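Local coordinates for universal stress protein (Archaeoglobus fulgidus, PDB 3LOQ) that binds AMP and belongs to the universal stress protein A family, though its precise cellular function is unknown, at residues A[132-136]-A[137-141]. Sequence-based numbering, arbitrary orientation.
With AMP (adenosine monophosphate), chain C.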
loop_
_atom_site.group_PDB
_atom_site.type_symbol
_atom_site.label_atom_id
_atom_site.label_comp_id
_atom_site.label_asym_id
_atom_site.label_seq_id
_atom_site.Cartn_x
_atom_site.Cartn_y
_atom_site.Cartn_z
ATOM N N ARG A 132 8.705 -4.321 7.764
ATOM C CA ARG A 132 10.079 -4.754 7.969
ATOM C C ARG A 132 10.426 -5.941 7.061
ATOM O O ARG A 132 11.541 -6.469 7.096
ATOM C CB ARG A 132 10.387 -5.010 9.451
ATOM C CG ARG A 132 9.590 -6.117 10.075
ATOM C CD ARG A 132 9.701 -6.103 11.597
ATOM N NE ARG A 132 9.344 -7.416 12.135
ATOM C CZ ARG A 132 8.097 -7.885 12.213
ATOM N NH1 ARG A 132 7.081 -7.133 11.797
ATOM N NH2 ARG A 132 7.867 -9.105 12.705
ATOM N N GLY A 133 9.477 -6.341 6.219
ATOM C CA GLY A 133 9.701 -7.459 5.308
ATOM C C GLY A 133 9.950 -8.796 6.001
ATOM O O GLY A 133 10.636 -9.665 5.462
ATOM N N ALA A 134 9.382 -8.971 7.192
ATOM C CA ALA A 134 9.596 -10.198 7.963
ATOM C C ALA A 134 9.065 -11.415 7.215
ATOM O O ALA A 134 8.089 -11.321 6.455
ATOM C CB ALA A 134 8.941 -10.084 9.361
ATOM N N SER A 135 9.712 -12.553 7.415
ATOM C CA SER A 135 9.237 -13.807 6.833
ATOM C C SER A 135 7.871 -14.161 7.415
ATOM O O SER A 135 7.482 -13.633 8.466
ATOM C CB SER A 135 10.210 -14.927 7.169
ATOM O OG SER A 135 10.201 -15.122 8.570
ATOM N N LYS A 136 7.156 -15.059 6.743
ATOM C CA LYS A 136 5.871 -15.532 7.253
ATOM C C LYS A 136 6.025 -15.930 8.728
ATOM O O LYS A 136 5.236 -15.516 9.576
ATOM C CB LYS A 136 5.354 -16.729 6.438
ATOM C CG LYS A 136 4.764 -16.391 5.049
ATOM C CD LYS A 136 4.481 -17.700 4.298
ATOM C CE LYS A 136 3.966 -17.467 2.865
ATOM N NZ LYS A 136 3.058 -16.273 2.800
ATOM N N PHE A 137 7.059 -16.710 9.022
ATOM C CA PHE A 137 7.300 -17.199 10.378
ATOM C C PHE A 137 7.439 -16.065 11.378
ATOM O O PHE A 137 6.805 -16.084 12.433
ATOM C CB PHE A 137 8.539 -18.110 10.424
ATOM C CG PHE A 137 9.107 -18.327 11.826
ATOM C CD1 PHE A 137 8.346 -18.941 12.826
ATOM C CD2 PHE A 137 10.414 -17.950 12.129
ATOM C CE1 PHE A 137 8.879 -19.171 14.124
ATOM C CE2 PHE A 137 10.962 -18.163 13.426
ATOM C CZ PHE A 137 10.190 -18.786 14.421
ATOM N N LYS A 138 8.274 -15.082 11.056
ATOM C CA LYS A 138 8.487 -13.972 11.963
ATOM C C LYS A 138 7.221 -13.137 12.072
ATOM O O LYS A 138 6.923 -12.608 13.129
ATOM C CB LYS A 138 9.671 -13.103 11.514
ATOM C CG LYS A 138 11.043 -13.734 11.760
ATOM C CD LYS A 138 11.306 -13.931 13.228
ATOM C CE LYS A 138 12.656 -14.600 13.473
ATOM N NZ LYS A 138 13.793 -13.712 13.088
ATOM N N LYS A 139 6.475 -12.995 10.981
ATOM C CA LYS A 139 5.210 -12.269 11.066
ATOM C C LYS A 139 4.284 -12.945 12.094
ATOM O O LYS A 139 3.653 -12.294 12.929
ATOM C CB LYS A 139 4.532 -12.180 9.693
ATOM C CG LYS A 139 5.103 -11.102 8.779
ATOM C CD LYS A 139 4.173 -10.832 7.597
ATOM C CE LYS A 139 4.741 -9.785 6.644
ATOM N NZ LYS A 139 5.739 -10.404 5.741
ATOM N N ILE A 140 4.234 -14.263 12.050
ATOM C CA ILE A 140 3.370 -15.001 12.947
ATOM C C ILE A 140 3.915 -14.972 14.359
ATOM O O ILE A 140 3.188 -14.698 15.311
ATOM C CB ILE A 140 3.176 -16.438 12.443
ATOM C CG1 ILE A 140 2.326 -16.405 11.169
ATOM C CG2 ILE A 140 2.547 -17.312 13.516
ATOM C CD1 ILE A 140 2.650 -17.531 10.187
ATOM N N LEU A 141 5.209 -15.222 14.496
ATOM C CA LEU A 141 5.828 -15.265 15.811
ATOM C C LEU A 141 5.771 -13.925 16.555
ATOM O O LEU A 141 5.545 -13.893 17.773
ATOM C CB LEU A 141 7.289 -15.722 15.707
ATOM C CG LEU A 141 7.997 -15.903 17.059
ATOM C CD1 LEU A 141 7.419 -17.104 17.821
ATOM C CD2 LEU A 141 9.505 -16.038 16.886
HETATM P P AMP C . 5.273 -4.728 10.179
HETATM O O1P AMP C . 4.370 -5.575 9.320
HETATM O O2P AMP C . 4.931 -4.656 11.656
HETATM O O3P AMP C . 6.741 -4.943 9.894
HETATM O "O5'" AMP C . 4.976 -3.228 9.662
HETATM C "C5'" AMP C . 5.751 -2.160 10.198
HETATM C "C4'" AMP C . 4.944 -0.903 10.009
HETATM O "O4'" AMP C . 3.829 -0.900 10.902
HETATM C "C3'" AMP C . 5.723 0.320 10.416
HETATM O "O3'" AMP C . 6.479 0.770 9.310
HETATM C "C2'" AMP C . 4.625 1.300 10.742
HETATM O "O2'" AMP C . 4.170 1.831 9.500
HETATM C "C1'" AMP C . 3.528 0.433 11.321
HETATM N N9 AMP C . 3.623 0.497 12.795
HETATM C C8 AMP C . 4.158 -0.454 13.586
HETATM N N7 AMP C . 4.098 -0.089 14.893
HETATM C C5 AMP C . 3.513 1.127 14.941
HETATM C C6 AMP C . 3.144 2.083 15.998
HETATM N N6 AMP C . 3.390 1.804 17.295
HETATM N N1 AMP C . 2.552 3.232 15.630
HETATM C C2 AMP C . 2.294 3.519 14.342
HETATM N N3 AMP C . 2.597 2.697 13.331
HETATM C C4 AMP C . 3.192 1.504 13.564
#
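Ser135 and Lys138 meet in a textbook N-cap: Ser135 OG accepts the backbone N-H of Lys138 at 3.1 Å along a nearly straight path (167°). The hydroxyl reaches it because chi1 of 65° sets OG between the backbone N and the carbonyl carbon. Ser135 O takes the N-H of Lys139 at 2.8 Å, and Lys136 O that of Ile140 at 2.9 Å, so the first turn passes into regular helical bonding. Lys139 also folds back along the loop. The bend at chi4 (81°) brings NZ to Ala134 O. This bond is 2.6 Å long, the donor tilted a little from the carbonyl plane; Glu275 gives the same ammonium a salt bridge. A methionine in place of Lys139 would probably leave Ala134 O without this donor and Glu275 with Lys136 as its remaining lysine partner. Ala134 CB rests on Lys138 CB and lies on one face of the Arg132 guanidinium, displaced to its margin. Two donors of Arg132, N (3.0 Å) and NH1 (2.9 Å), grip O3P of AMP, while NH2 bonds to Gly143 O. Gly130, Gly133, Gly143 and Ser144 are consistent with the G-x2-G-x9-G(S/T) motif of ATP-binding universal stress proteins. The loop thus carries the chain from strand 126-130, beside the nucleotide phosphate, into helix 136-142, whose Lys136 and Ile140 side chains pack against helices 273-280 and 265-271, respectively.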